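Local coordinates for protein SalCYP truncation (PDB 7ABB) that belongs to the cytochrome P450 family of heme proteins and holds a heme c within a mostly helical fold, at residues Pro376-Arg379 with Asn380-Leu384; Gly126-Phe130 with Ser131-Ala135. One frame throughout, in Å; residues are numbered along the deposited sequence.

Contact 1 (Pro376-Arg379 with Asn380-Leu384); sequences PFLR and NVYDL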
loop_
_atom_site.group_PDB
_atom_site.type_symbol
_atom_site.label_atom_id
_atom_site.label_comp_id
_atom_site.label_asym_id
_atom_site.label_seq_id
_atom_site.Cartn_x
_atom_site.Cartn_y
_atom_site.Cartn_z
ATOM N N PRO A 376 6.730 0.844 18.402
ATOM C CA PRO A 376 5.918 -0.230 17.823
ATOM C C PRO A 376 5.811 -0.107 16.316
ATOM O O PRO A 376 5.970 0.958 15.727
ATOM C CB PRO A 376 4.555 -0.018 18.482
ATOM C CG PRO A 376 4.466 1.473 18.627
ATOM C CD PRO A 376 5.890 1.946 18.916
ATOM N N PHE A 377 5.506 -1.239 15.677
ATOM C CA PHE A 377 5.143 -1.186 14.271
ATOM C C PHE A 377 3.846 -0.387 14.134
ATOM O O PHE A 377 2.899 -0.607 14.901
ATOM C CB PHE A 377 4.973 -2.615 13.714
ATOM C CG PHE A 377 4.603 -2.650 12.247
ATOM C CD1 PHE A 377 5.553 -2.414 11.277
ATOM C CD2 PHE A 377 3.294 -2.869 11.858
ATOM C CE1 PHE A 377 5.217 -2.411 9.923
ATOM C CE2 PHE A 377 2.949 -2.887 10.488
ATOM C CZ PHE A 377 3.911 -2.648 9.537
ATOM N N LEU A 378 3.803 0.527 13.159
ATOM C CA LEU A 378 2.707 1.485 13.009
ATOM C C LEU A 378 1.675 0.937 12.035
ATOM O O LEU A 378 2.020 0.618 10.901
ATOM C CB LEU A 378 3.228 2.829 12.508
ATOM C CG LEU A 378 4.316 3.436 13.408
ATOM C CD1 LEU A 378 4.875 4.677 12.750
ATOM C CD2 LEU A 378 3.773 3.730 14.784
ATOM N N ARG A 379 0.434 0.810 12.496
ATOM C CA ARG A 379 -0.671 0.324 11.682
ATOM C C ARG A 379 -1.967 0.788 12.325
ATOM O O ARG A 379 -1.996 1.171 13.498
ATOM C CB ARG A 379 -0.652 -1.206 11.561
ATOM C CG ARG A 379 -0.717 -1.908 12.901
ATOM C CD ARG A 379 -0.387 -3.401 12.815
ATOM N NE ARG A 379 -1.507 -4.195 12.317
ATOM C CZ ARG A 379 -2.316 -4.935 13.075
ATOM N NH1 ARG A 379 -2.159 -4.997 14.394
ATOM N NH2 ARG A 379 -3.299 -5.614 12.504
ATOM N N ASN A 380 -3.046 0.759 11.546
ATOM C CA ASN A 380 -4.380 1.094 12.074
ATOM C C ASN A 380 -4.319 2.501 12.669
ATOM O O ASN A 380 -3.861 3.429 11.983
ATOM C CB ASN A 380 -4.809 0.009 13.046
ATOM C CG ASN A 380 -4.924 -1.350 12.383
ATOM O OD1 ASN A 380 -5.278 -1.436 11.211
ATOM N ND2 ASN A 380 -4.611 -2.405 13.122
ATOM N N VAL A 381 -4.761 2.702 13.908
ATOM C CA VAL A 381 -4.734 4.005 14.568
ATOM C C VAL A 381 -3.455 4.124 15.389
ATOM O O VAL A 381 -3.205 3.319 16.290
ATOM C CB VAL A 381 -5.970 4.188 15.454
ATOM C CG1 VAL A 381 -5.914 5.535 16.178
ATOM C CG2 VAL A 381 -7.236 4.063 14.613
ATOM N N TYR A 382 -2.654 5.131 15.075
ATOM C CA TYR A 382 -1.413 5.400 15.790
ATOM C C TYR A 382 -1.128 6.893 15.708
ATOM O O TYR A 382 -1.738 7.616 14.921
ATOM C CB TYR A 382 -0.257 4.588 15.197
ATOM C CG TYR A 382 0.081 4.963 13.774
ATOM C CD1 TYR A 382 0.979 5.990 13.494
ATOM C CD2 TYR A 382 -0.507 4.289 12.703
ATOM C CE1 TYR A 382 1.290 6.339 12.194
ATOM C CE2 TYR A 382 -0.207 4.631 11.400
ATOM C CZ TYR A 382 0.691 5.655 11.146
ATOM O OH TYR A 382 1.020 6.027 9.862
ATOM N N ASP A 383 -0.168 7.352 16.512
ATOM C CA ASP A 383 0.252 8.752 16.476
ATOM C C ASP A 383 1.773 8.771 16.533
ATOM O O ASP A 383 2.362 8.528 17.589
ATOM C CB ASP A 383 -0.369 9.543 17.630
ATOM C CG ASP A 383 0.012 11.019 17.613
ATOM O OD1 ASP A 383 0.808 11.424 16.747
ATOM O OD2 ASP A 383 -0.494 11.773 18.473
ATOM N N LEU A 384 2.403 9.045 15.408
ATOM C CA LEU A 384 3.854 9.093 15.309
ATOM C C LEU A 384 4.282 10.537 15.509
ATOM O O LEU A 384 4.113 11.369 14.614
ATOM C CB LEU A 384 4.316 8.567 13.957
ATOM C CG LEU A 384 5.800 8.772 13.663
ATOM C CD1 LEU A 384 6.652 8.059 14.690
ATOM C CD2 LEU A 384 6.134 8.285 12.276
#
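Leu378 and Tyr382 make a local CH-pi contact round a bend in the loop that runs from helix 345-362 to strand 385-387. Asn380 is at the bend: its positive phi helps fold the chain back, bringing the CA atoms of Leu378 and Tyr382 to 6.3 Å from each other. Leu378 CB then sits 3.8 Å from the centroid of the Tyr382 ring, only 1° off the ring normal. The leucine crosses the tyrosine at about a right angle; its CD2 rests 3.8 Å from Tyr382 CD1, while its other methyl, CD1, reaches past the ring to Leu384 CD2 at 3.9 Å. Tyr382 is posed for this by its first torsion, which tucks CG between its own backbone N and carbonyl carbon (chi1 64°) and turns the ring back over the preceding residues. At the ring edge Arg379 O lies 3.5 Å from Tyr382 CD2.

On the outer part of the bend, Arg379 and Asn380 run side by side. Asn380 ND2 is perched over the centre of the guanidinium, 3.4 Å from Arg379 CZ, but the amide is tipped 56° against that plane, so this is a nitrogen set over a face and not a flat stack. Arg379 NH2 is hydrogen-bonded to Phe16 O.

Helix 238-253 packs against the apolar cluster: Leu378 and Leu384 touch Gln249, Tyr382 touches Ala245, and Tyr382 OH is hydrogen-bonded to Asn242 OD1 and to Ser131 OG. Across the bend itself the side chains cohere by dispersion and shape, with the leucine laid over one aromatic face. Directional bonds are spent on neighbouring parts of the protein: the phenol ties the loop to helices 238-253 and 130-147, which should restrict how far the ring can shift over Leu378.

Contact 2 (Gly126-Phe130 with Ser131-Ala135); sequences GEVSF and SDEFA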
loop_
_atom_site.group_PDB
_atom_site.type_symbol
_atom_site.label_atom_id
_atom_site.label_comp_id
_atom_site.label_asym_id
_atom_site.label_seq_id
_atom_site.Cartn_x
_atom_site.Cartn_y
_atom_site.Cartn_z
ATOM N N GLY A 126 9.633 22.156 15.726
ATOM C CA GLY A 126 10.415 21.129 16.376
ATOM C C GLY A 126 9.637 19.878 16.717
ATOM O O GLY A 126 10.167 18.997 17.408
ATOM N N GLU A 127 8.393 19.762 16.255
ATOM C CA GLU A 127 7.631 18.532 16.436
ATOM C C GLU A 127 6.515 18.495 15.409
ATOM O O GLU A 127 6.057 19.535 14.923
ATOM C CB GLU A 127 7.022 18.401 17.843
ATOM C CG GLU A 127 5.919 19.376 18.113
ATOM C CD GLU A 127 5.210 19.223 19.441
ATOM O OE1 GLU A 127 5.633 18.445 20.350
ATOM O OE2 GLU A 127 4.228 19.975 19.632
ATOM N N VAL A 128 6.068 17.281 15.108
ATOM C CA VAL A 128 4.914 17.074 14.248
ATOM C C VAL A 128 4.325 15.704 14.545
ATOM O O VAL A 128 5.038 14.773 14.934
ATOM C CB VAL A 128 5.319 17.212 12.758
ATOM C CG1 VAL A 128 6.201 16.057 12.292
ATOM C CG2 VAL A 128 4.064 17.338 11.855
ATOM N N SER A 129 3.014 15.574 14.334
ATOM C CA SER A 129 2.370 14.268 14.270
ATOM C C SER A 129 2.464 13.854 12.806
ATOM O O SER A 129 1.715 14.341 11.944
ATOM C CB SER A 129 0.941 14.328 14.795
ATOM O OG SER A 129 0.284 13.070 14.607
ATOM N N PHE A 130 3.423 12.980 12.517
ATOM C CA PHE A 130 3.913 12.805 11.154
ATOM C C PHE A 130 2.793 12.418 10.191
ATOM O O PHE A 130 2.664 13.000 9.106
ATOM C CB PHE A 130 5.020 11.755 11.146
ATOM C CG PHE A 130 5.571 11.454 9.790
ATOM C CD1 PHE A 130 6.611 12.193 9.260
ATOM C CD2 PHE A 130 5.039 10.419 9.022
ATOM C CE1 PHE A 130 7.117 11.921 7.997
ATOM C CE2 PHE A 130 5.568 10.124 7.780
ATOM C CZ PHE A 130 6.601 10.871 7.261
ATOM N N SER A 131 2.000 11.406 10.539
ATOM C CA SER A 131 1.027 10.934 9.560
ATOM C C SER A 131 -0.230 11.799 9.530
ATOM O O SER A 131 -0.783 12.041 8.451
ATOM C CB SER A 131 0.668 9.475 9.830
ATOM O OG SER A 131 1.806 8.666 9.578
ATOM N N ASP A 132 -0.702 12.268 10.687
ATOM C CA ASP A 132 -1.928 13.063 10.729
ATOM C C ASP A 132 -1.740 14.418 10.063
ATOM O O ASP A 132 -2.610 14.872 9.306
ATOM C CB ASP A 132 -2.384 13.273 12.173
ATOM C CG ASP A 132 -2.906 12.012 12.828
ATOM O OD1 ASP A 132 -3.121 11.003 12.118
ATOM O OD2 ASP A 132 -3.105 12.042 14.060
ATOM N N GLU A 133 -0.635 15.105 10.361
ATOM C CA GLU A 133 -0.444 16.477 9.900
ATOM C C GLU A 133 0.266 16.555 8.559
ATOM O O GLU A 133 0.017 17.498 7.798
ATOM C CB GLU A 133 0.351 17.279 10.939
ATOM C CG GLU A 133 -0.308 17.331 12.271
ATOM C CD GLU A 133 0.405 18.295 13.187
ATOM O OE1 GLU A 133 1.162 17.835 14.072
ATOM O OE2 GLU A 133 0.238 19.528 12.979
ATOM N N PHE A 134 1.111 15.578 8.229
ATOM C CA PHE A 134 1.944 15.634 7.027
ATOM C C PHE A 134 1.592 14.517 6.054
ATOM O O PHE A 134 1.062 14.802 4.977
ATOM C CB PHE A 134 3.436 15.594 7.380
ATOM C CG PHE A 134 4.312 15.388 6.183
ATOM C CD1 PHE A 134 4.191 16.218 5.097
ATOM C CD2 PHE A 134 5.200 14.338 6.103
ATOM C CE1 PHE A 134 4.940 16.025 3.959
ATOM C CE2 PHE A 134 5.961 14.134 4.964
ATOM C CZ PHE A 134 5.833 14.966 3.890
ATOM N N ALA A 135 1.872 13.264 6.381
ATOM C CA ALA A 135 1.912 12.240 5.344
ATOM C C ALA A 135 0.535 11.989 4.744
ATOM O O ALA A 135 0.423 11.827 3.526
ATOM C CB ALA A 135 2.508 10.939 5.878
HETATM O O HOH W 1 0.887 10.608 13.181
#
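Ser129 and Glu133 hold each other by two bonds at the start of helix 130-147. Ser129 N donates to Glu133 OE1 at 2.9 Å, nearly straight and on the anti side of the carboxylate; in return Glu133 N donates to Ser129 O at 2.9 Å. Glu133 CG is set beside its own backbone N (chi1 -59°), and the extended chain beyond it carries OE1 back to the backbone of the N-cap residue, while OE2 forms a salt bridge with Arg125. Phe130 O takes two donors: Ala135 N at 2.9 Å in the carbonyl plane, and Phe134 N at 3.1 Å from well above that plane. Water 1 bridges the turn, donating a hydrogen bond to Ser129 OG, which also bonds Asp383 OD1, and accepting one from Ser131 N.

Beyond the backbone bonds the two phenylalanines pack edge to face with an offset, Phe134 turning its edge to the face of Phe130, planes at 75°. Phe134 CD2 comes 3.6 Å from Phe130 CE1, and Ala135 CB touches Phe130 CE2. The Phe130 ring also meets that of Trp359 edge-to-face. This is a strand-to-helix junction whose alpha-type first turn then widens to a pi-type turn at Ala135, matching the step from a short strand into helix E in cytochromes P450.

From the N terminus the chain first makes contact 2, where strand 127-129 turns directly into helix 130-147. Some 240 residues later it makes contact 1, in the loop ahead of the C-terminal strand 385-387. The two are in series: neither nests in nor crosses the other, and each closes only a tight local bend. They meet in space nonetheless, their centres about 13 Å apart, because strands 127-129 and 385-387 pair antiparallel. Where that ladder opens, Phe130 N lies 2.7 Å from Leu384 O and Ser129 OG 2.8 Å from Asp383 OD1, both probable hydrogen bonds. Together they join the C-terminal tail to helices 130-147 and 238-253.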